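Local coordinates for protein putative N-acetylneuraminate lyase ([Ruminococcus] gnavus ATCC 29149, PDB 6RB7) that belongs to the dihydrodipicolinate synthetase family and folds as a TIM-type alpha/beta barrel, assembled from four copies, at residues C115-R126 with Y154-A162; L180-R189 with M209-Y218. One frame throughout, in Å; residues are numbered along the deposited sequence.

Interaction 1: residues C115-R126 with Y154-A162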
# COMPACT_ATOMS: atom_id res chain seq x y z
N CYS A 115 7.95 22.15 9.74
CA CYS A 115 9.28 21.56 9.91
C CYS A 115 9.12 20.20 10.59
O CYS A 115 8.06 19.83 11.05
CB CYS A 115 10.15 22.42 10.81
SG CYS A 115 10.40 24.08 10.14
N ASN A 116 10.20 19.46 10.70
CA ASN A 116 10.13 18.12 11.31
C ASN A 116 9.56 18.25 12.75
O ASN A 116 8.73 17.44 13.14
CB ASN A 116 11.50 17.45 11.33
CG ASN A 116 11.99 16.93 10.01
OD1 ASN A 116 11.37 17.14 8.96
ND2 ASN A 116 13.05 16.14 10.09
N ASN A 117 10.07 19.22 13.52
CA ASN A 117 9.58 19.42 14.90
C ASN A 117 8.63 20.61 15.01
O ASN A 117 8.47 21.43 14.08
CB ASN A 117 10.73 19.44 15.90
CG ASN A 117 11.59 20.68 15.88
OD1 ASN A 117 11.10 21.77 15.52
ND2 ASN A 117 12.85 20.56 16.30
N THR A 118 7.91 20.64 16.12
CA THR A 118 6.88 21.69 16.32
C THR A 118 7.56 23.03 16.59
O THR A 118 7.10 24.03 16.05
CB THR A 118 5.94 21.28 17.46
OG1 THR A 118 5.38 20.01 17.14
CG2 THR A 118 4.87 22.30 17.70
N LYS A 119 8.64 23.07 17.36
CA LYS A 119 9.18 24.40 17.76
C LYS A 119 9.74 25.16 16.56
O LYS A 119 9.53 26.39 16.48
CB LYS A 119 10.21 24.27 18.87
CG LYS A 119 11.46 23.50 18.54
CD LYS A 119 12.48 23.66 19.70
CE LYS A 119 13.74 22.88 19.45
NZ LYS A 119 14.71 23.14 20.53
N ASP A 120 10.38 24.48 15.61
CA ASP A 120 10.90 25.13 14.39
C ASP A 120 9.70 25.64 13.58
O ASP A 120 9.74 26.72 13.00
CB ASP A 120 11.71 24.19 13.53
CG ASP A 120 13.09 23.83 14.02
OD1 ASP A 120 13.55 24.44 15.05
OD2 ASP A 120 13.72 22.98 13.35
N SER A 121 8.63 24.85 13.51
CA SER A 121 7.40 25.24 12.79
C SER A 121 6.79 26.51 13.42
O SER A 121 6.31 27.40 12.69
CB SER A 121 6.41 24.10 12.79
OG SER A 121 6.99 22.88 12.30
N GLN A 122 6.71 26.56 14.75
CA GLN A 122 6.17 27.73 15.46
C GLN A 122 7.08 28.94 15.20
O GLN A 122 6.53 30.07 14.99
CB GLN A 122 6.12 27.42 16.96
CG GLN A 122 5.03 26.42 17.36
CD GLN A 122 5.21 26.02 18.80
OE1 GLN A 122 6.27 25.52 19.19
NE2 GLN A 122 4.15 26.17 19.60
N GLU A 123 8.38 28.76 15.14
CA GLU A 123 9.33 29.88 14.88
C GLU A 123 9.05 30.44 13.49
O GLU A 123 8.95 31.69 13.32
CB GLU A 123 10.77 29.41 15.07
CG GLU A 123 11.79 30.43 14.76
CD GLU A 123 13.24 30.06 15.11
OE1 GLU A 123 13.52 28.86 15.44
OE2 GLU A 123 14.12 30.97 15.01
N LEU A 124 8.87 29.57 12.48
CA LEU A 124 8.59 30.07 11.14
C LEU A 124 7.21 30.70 11.07
O LEU A 124 7.06 31.66 10.31
CB LEU A 124 8.77 28.93 10.13
CG LEU A 124 10.22 28.53 9.87
CD1 LEU A 124 10.28 27.35 8.95
CD2 LEU A 124 11.06 29.70 9.32
N ALA A 125 6.22 30.17 11.77
CA ALA A 125 4.86 30.74 11.79
C ALA A 125 4.93 32.19 12.32
O ALA A 125 4.33 33.08 11.72
CB ALA A 125 3.92 29.89 12.60
N ARG A 126 5.59 32.38 13.45
CA ARG A 126 5.69 33.71 14.09
C ARG A 126 6.40 34.66 13.13
O ARG A 126 5.94 35.81 12.97
CB ARG A 126 6.44 33.58 15.41
CG ARG A 126 6.56 34.87 16.21
CD ARG A 126 7.31 34.50 17.51
NE ARG A 126 6.48 33.58 18.33
CZ ARG A 126 6.66 32.26 18.53
NH1 ARG A 126 7.69 31.60 18.02
NH2 ARG A 126 5.78 31.58 19.25
N TYR A 154 -0.18 19.46 16.53
CA TYR A 154 0.92 20.05 15.75
C TYR A 154 0.40 21.26 14.97
O TYR A 154 0.91 22.37 15.09
CB TYR A 154 1.51 18.99 14.85
CG TYR A 154 2.53 19.40 13.82
CD1 TYR A 154 3.86 19.65 14.14
CD2 TYR A 154 2.20 19.36 12.46
CE1 TYR A 154 4.81 19.85 13.15
CE2 TYR A 154 3.15 19.59 11.47
CZ TYR A 154 4.46 19.82 11.81
OH TYR A 154 5.43 19.99 10.86
N TRP A 155 -0.66 21.06 14.19
CA TRP A 155 -1.24 22.17 13.38
C TRP A 155 -1.74 23.30 14.28
O TRP A 155 -1.53 24.47 13.94
CB TRP A 155 -2.31 21.64 12.46
CG TRP A 155 -1.78 20.81 11.34
CD1 TRP A 155 -0.55 20.87 10.77
CD2 TRP A 155 -2.50 19.79 10.62
NE1 TRP A 155 -0.47 19.97 9.73
CE2 TRP A 155 -1.67 19.33 9.59
CE3 TRP A 155 -3.80 19.26 10.70
CZ2 TRP A 155 -2.03 18.30 8.71
CZ3 TRP A 155 -4.17 18.28 9.83
CH2 TRP A 155 -3.30 17.80 8.85
N ASN A 156 -2.43 22.96 15.35
CA ASN A 156 -2.96 23.99 16.26
C ASN A 156 -1.81 24.75 16.93
O ASN A 156 -1.99 25.97 17.19
CB ASN A 156 -4.01 23.43 17.21
CG ASN A 156 -5.34 23.20 16.53
OD1 ASN A 156 -6.00 22.17 16.81
ND2 ASN A 156 -5.75 24.12 15.68
N ALA A 157 -0.71 24.10 17.26
CA ALA A 157 0.45 24.77 17.87
C ALA A 157 1.05 25.74 16.89
O ALA A 157 1.42 26.88 17.23
CB ALA A 157 1.48 23.79 18.37
N ILE A 158 1.17 25.31 15.62
CA ILE A 158 1.71 26.19 14.57
C ILE A 158 0.76 27.38 14.40
O ILE A 158 1.23 28.54 14.37
CB ILE A 158 1.89 25.38 13.27
CG1 ILE A 158 2.95 24.31 13.46
CG2 ILE A 158 2.21 26.30 12.11
CD1 ILE A 158 3.02 23.28 12.33
N SER A 159 -0.54 27.13 14.32
CA SER A 159 -1.54 28.20 14.13
C SER A 159 -1.47 29.18 15.32
O SER A 159 -1.58 30.41 15.08
CB SER A 159 -2.90 27.60 13.97
OG SER A 159 -3.90 28.63 13.87
N ALA A 160 -1.31 28.69 16.54
CA ALA A 160 -1.31 29.57 17.74
C ALA A 160 -0.08 30.49 17.72
O ALA A 160 -0.13 31.52 18.42
CB ALA A 160 -1.31 28.71 18.99
N ALA A 161 0.99 30.14 17.02
CA ALA A 161 2.20 30.98 16.91
C ALA A 161 1.97 32.12 15.90
O ALA A 161 2.78 33.04 15.87
CB ALA A 161 3.41 30.15 16.54
N ALA A 162 0.95 31.99 15.04
CA ALA A 162 0.54 33.01 14.05
C ALA A 162 -0.96 33.21 14.21
O ALA A 162 -1.76 32.92 13.31
CB ALA A 162 0.90 32.60 12.65
O HOH W 1 1.99 27.74 19.64
O HOH W 2 3.49 34.19 18.29

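Interaction 2: residues L180-R189 with M209-Y218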
# COMPACT_ATOMS: atom_id res chain seq x y z
N LEU A 180 -5.17 13.67 5.98
CA LEU A 180 -6.29 14.44 6.51
C LEU A 180 -7.56 13.65 6.30
O LEU A 180 -8.10 13.63 5.20
CB LEU A 180 -6.37 15.82 5.86
CG LEU A 180 -7.52 16.67 6.37
CD1 LEU A 180 -7.32 17.06 7.83
CD2 LEU A 180 -7.69 17.91 5.51
N THR A 181 -8.03 12.99 7.35
CA THR A 181 -9.31 12.25 7.30
C THR A 181 -10.48 13.22 7.47
O THR A 181 -10.31 14.35 7.95
CB THR A 181 -9.37 11.22 8.40
OG1 THR A 181 -9.27 11.86 9.68
CG2 THR A 181 -8.28 10.19 8.22
N GLN A 182 -11.70 12.75 7.18
CA GLN A 182 -12.88 13.61 7.42
C GLN A 182 -12.99 13.99 8.89
O GLN A 182 -13.26 15.16 9.20
CB GLN A 182 -14.17 12.96 6.91
CG GLN A 182 -14.42 13.10 5.40
CD GLN A 182 -13.94 14.33 4.64
OE1 GLN A 182 -14.25 15.52 4.93
NE2 GLN A 182 -13.18 14.01 3.61
N ASN A 183 -12.71 13.07 9.82
CA ASN A 183 -12.82 13.33 11.27
C ASN A 183 -11.76 14.37 11.67
O ASN A 183 -12.06 15.26 12.50
CB ASN A 183 -12.62 12.09 12.12
CG ASN A 183 -13.82 11.16 12.10
OD1 ASN A 183 -14.89 11.54 11.64
ND2 ASN A 183 -13.65 9.95 12.61
N LEU A 184 -10.53 14.25 11.15
CA LEU A 184 -9.48 15.21 11.51
C LEU A 184 -9.85 16.59 10.95
O LEU A 184 -9.59 17.59 11.63
CB LEU A 184 -8.13 14.70 11.03
CG LEU A 184 -6.94 15.61 11.29
CD1 LEU A 184 -6.79 16.08 12.71
CD2 LEU A 184 -5.68 14.91 10.83
N PHE A 185 -10.47 16.64 9.77
CA PHE A 185 -10.86 17.95 9.21
C PHE A 185 -11.96 18.58 10.07
O PHE A 185 -11.91 19.79 10.29
CB PHE A 185 -11.18 17.79 7.73
CG PHE A 185 -11.40 19.08 6.98
CD1 PHE A 185 -10.67 20.23 7.24
CD2 PHE A 185 -12.27 19.09 5.90
CE1 PHE A 185 -10.88 21.37 6.48
CE2 PHE A 185 -12.48 20.23 5.17
CZ PHE A 185 -11.78 21.38 5.46
N VAL A 186 -12.92 17.78 10.55
CA VAL A 186 -13.95 18.31 11.49
C VAL A 186 -13.24 18.95 12.67
O VAL A 186 -13.59 20.09 13.07
CB VAL A 186 -14.94 17.22 11.93
CG1 VAL A 186 -15.78 17.71 13.11
CG2 VAL A 186 -15.83 16.79 10.77
N GLU A 187 -12.27 18.24 13.27
CA GLU A 187 -11.58 18.77 14.46
C GLU A 187 -10.88 20.08 14.07
O GLU A 187 -10.90 21.06 14.83
CB GLU A 187 -10.64 17.70 14.99
CG GLU A 187 -9.87 18.15 16.20
CD GLU A 187 -10.66 18.14 17.50
OE1 GLU A 187 -11.89 17.86 17.49
OE2 GLU A 187 -10.03 18.42 18.52
N MET A 188 -10.19 20.12 12.94
CA MET A 188 -9.41 21.31 12.57
C MET A 188 -10.33 22.51 12.24
O MET A 188 -9.89 23.64 12.43
CB MET A 188 -8.50 21.02 11.38
CG MET A 188 -7.38 20.08 11.74
SD MET A 188 -6.41 20.57 13.23
CE MET A 188 -5.94 22.22 12.79
N ARG A 189 -11.57 22.28 11.80
CA ARG A 189 -12.49 23.40 11.48
C ARG A 189 -12.95 24.09 12.77
O ARG A 189 -13.52 25.19 12.68
CB ARG A 189 -13.65 22.91 10.62
CG ARG A 189 -13.24 22.61 9.18
CD ARG A 189 -14.43 22.50 8.23
NE ARG A 189 -15.56 21.67 8.63
CZ ARG A 189 -15.68 20.35 8.41
NH1 ARG A 189 -14.71 19.69 7.84
NH2 ARG A 189 -16.75 19.70 8.80
N MET A 209 -15.15 15.72 -1.21
CA MET A 209 -15.62 15.41 0.16
C MET A 209 -15.20 16.56 1.09
O MET A 209 -16.01 16.91 1.98
CB MET A 209 -15.08 14.06 0.63
CG MET A 209 -15.75 12.94 -0.14
SD MET A 209 -15.30 11.31 0.46
CE MET A 209 -13.52 11.31 0.28
N PHE A 210 -13.99 17.06 0.97
CA PHE A 210 -13.54 18.16 1.85
C PHE A 210 -14.45 19.38 1.61
O PHE A 210 -14.88 20.06 2.56
CB PHE A 210 -12.08 18.52 1.62
CG PHE A 210 -11.06 17.52 2.06
CD1 PHE A 210 -11.21 16.81 3.23
CD2 PHE A 210 -9.92 17.32 1.31
CE1 PHE A 210 -10.24 15.90 3.62
CE2 PHE A 210 -8.94 16.45 1.74
CZ PHE A 210 -9.13 15.69 2.84
N LYS A 211 -14.72 19.70 0.35
CA LYS A 211 -15.52 20.90 -0.03
C LYS A 211 -16.96 20.71 0.46
O LYS A 211 -17.56 21.64 1.00
CB LYS A 211 -15.39 21.22 -1.52
CG LYS A 211 -16.17 22.47 -1.94
CD LYS A 211 -15.73 23.73 -1.18
CE LYS A 211 -16.33 24.98 -1.78
NZ LYS A 211 -16.03 26.16 -0.94
N GLN A 212 -17.54 19.54 0.25
CA GLN A 212 -18.93 19.26 0.69
C GLN A 212 -19.03 19.38 2.20
O GLN A 212 -20.01 19.96 2.70
CB GLN A 212 -19.39 17.91 0.16
CG GLN A 212 -20.85 17.61 0.47
CD GLN A 212 -21.35 16.51 -0.45
OE1 GLN A 212 -20.78 15.40 -0.47
NE2 GLN A 212 -22.43 16.79 -1.18
N ALA A 213 -18.07 18.84 2.94
CA ALA A 213 -18.10 18.89 4.41
C ALA A 213 -17.97 20.35 4.88
O ALA A 213 -18.64 20.71 5.86
CB ALA A 213 -16.96 18.06 4.96
N ALA A 214 -17.09 21.12 4.28
CA ALA A 214 -16.67 22.44 4.81
C ALA A 214 -17.63 23.54 4.35
O ALA A 214 -17.92 24.46 5.18
CB ALA A 214 -15.26 22.72 4.40
N GLY A 215 -18.06 23.52 3.10
CA GLY A 215 -18.95 24.55 2.54
C GLY A 215 -18.22 25.80 2.08
O GLY A 215 -17.04 25.78 1.76
N ALA A 216 -18.97 26.88 1.89
CA ALA A 216 -18.51 28.05 1.13
C ALA A 216 -17.43 28.89 1.84
O ALA A 216 -16.79 29.67 1.16
CB ALA A 216 -19.69 28.93 0.79
N GLU A 217 -17.30 28.77 3.15
CA GLU A 217 -16.32 29.58 3.92
C GLU A 217 -14.95 28.92 3.93
O GLU A 217 -14.07 29.47 4.60
CB GLU A 217 -16.79 29.79 5.34
CG GLU A 217 -18.03 30.65 5.36
CD GLU A 217 -18.22 31.29 6.71
OE1 GLU A 217 -18.46 30.54 7.67
OE2 GLU A 217 -18.10 32.50 6.79
N TYR A 218 -14.72 27.88 3.12
CA TYR A 218 -13.42 27.21 3.03
C TYR A 218 -13.07 27.06 1.57
O TYR A 218 -13.95 27.10 0.70
CB TYR A 218 -13.47 25.84 3.73
CG TYR A 218 -13.71 25.94 5.20
CD1 TYR A 218 -14.99 26.12 5.71
CD2 TYR A 218 -12.66 25.83 6.09
CE1 TYR A 218 -15.20 26.21 7.07
CE2 TYR A 218 -12.87 25.90 7.46
CZ TYR A 218 -14.14 26.10 7.95
OH TYR A 218 -14.36 26.21 9.29
O HOH W 3 -19.34 21.45 8.64

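Interaction 1: residues C115-R126 with Y154-A162
Y154 reaches out of its helix to the turn before helix 118-126, where its OH donates to C115 O at 2.6 Å. The C=O...O angle of 145°, with the hydroxyl only slightly tilted from the carbonyl plane, marks a well-directed bond. CG of Y154 lies anti to the backbone N (chi1 172°); its side chain and T118's pass in opposite directions, with T118 OG1 in plane at the ring edge. I158 CD1 sits over the centre of one ring face, 3.7 Å above the plane, and the same methyl is 3.5 Å from S121 CB. S121 OG is held from within its own segment, accepting from C115 N and donating to N117 O, which fixes the turn that presents C115 O; N117 in turn caps the helix through OD1 and D120 N. The two helices are neighbouring members of the outer layer of an alpha/beta barrel, running 33° from parallel with axes 8.3 Å apart. This closeness is consistent with the small residues toward the C-terminal end: A125 CB packs on A161, A162 and I158 CG2, and A161 CB rests 3.5 Å from Q122 O. Q122, extended beyond CG, lies alongside A157, and a water joins its NE2 to A157 O. R126 places one guanidinium face over A161 CB, while its NE holds, weakly, a second water bound to A161 O. Beneath, A125, I158 and A162 rest on I136 of strand 135-138; at the helix start, N117 ND2 donates to Y86 O of the second subunit, whose P309 packs on Y154.

Interaction 2: residues L180-R189 with M209-Y218
Consecutive outer helices of the alpha/beta barrel meet here; helix 182-188, strand 194-199 and helix 204-214 follow one another in the alternating order of the TIM barrel. The axes of 182-188 and 209-214 stand 10.9 Å apart, 40° from parallel, a separation filled by large side chains. F210 is central: L180 CD2 lies over one face of its ring, 4.1 Å from the centroid in a CH-pi contact, while L180 O approaches the ring edge in plane, 3.3 Å from CZ. Q182, bent at chi2 (-32°), brings NE2 obliquely to the same ring, 3.4 Å from CD1, and also against M209 CB. F185 and F210 meet obliquely, CD2 to CD1 at 3.7 Å; the F185 edge takes F210 O in plane, and its CE2 touches A214 CB. Further along, R189 lays CD over the face of the Y218 ring, a second CH-pi contact at 3.9 Å from the centroid. Bent at chi3 (-48°), its chain turns the guanidinium back between the helices, with A213 O and A214 CA over one face and V186 CA over the other. NH1 lies above the F185 ring, offset toward the rim, and a water links NH2 to A213 O. K211 NZ bonds to both G215 O and Y218 O, tying down the turn that carries Y218. Inward, L180 and F185 pack on V197 of strand 194-199, and F210 reaches N199, N171 and I220 of three strands; M188 and L184 lean on helix 148-160, and M209 and Q212 meet Y278 of the third subunit.

In the fold
Interaction 1 precedes interaction 2 along the chain, and they lie about 21 Å apart, centre to centre, on the outside of one alpha/beta barrel. Each joins helices that flank the parallel sheet. The two contacts touch directly through W155 of helix 148-160, the shared residue, which meets L180 and L184 and also donates to I139 O. Helix 148-160 therefore faces 118-130 on one flank and 182-188 on another, continuing the helical layer from one contact to the next; strand 166-171, reached by I158, L180 and M188, underlies both. In the tetramer they face different partners: interaction 1 meets the second subunit, interaction 2 the third.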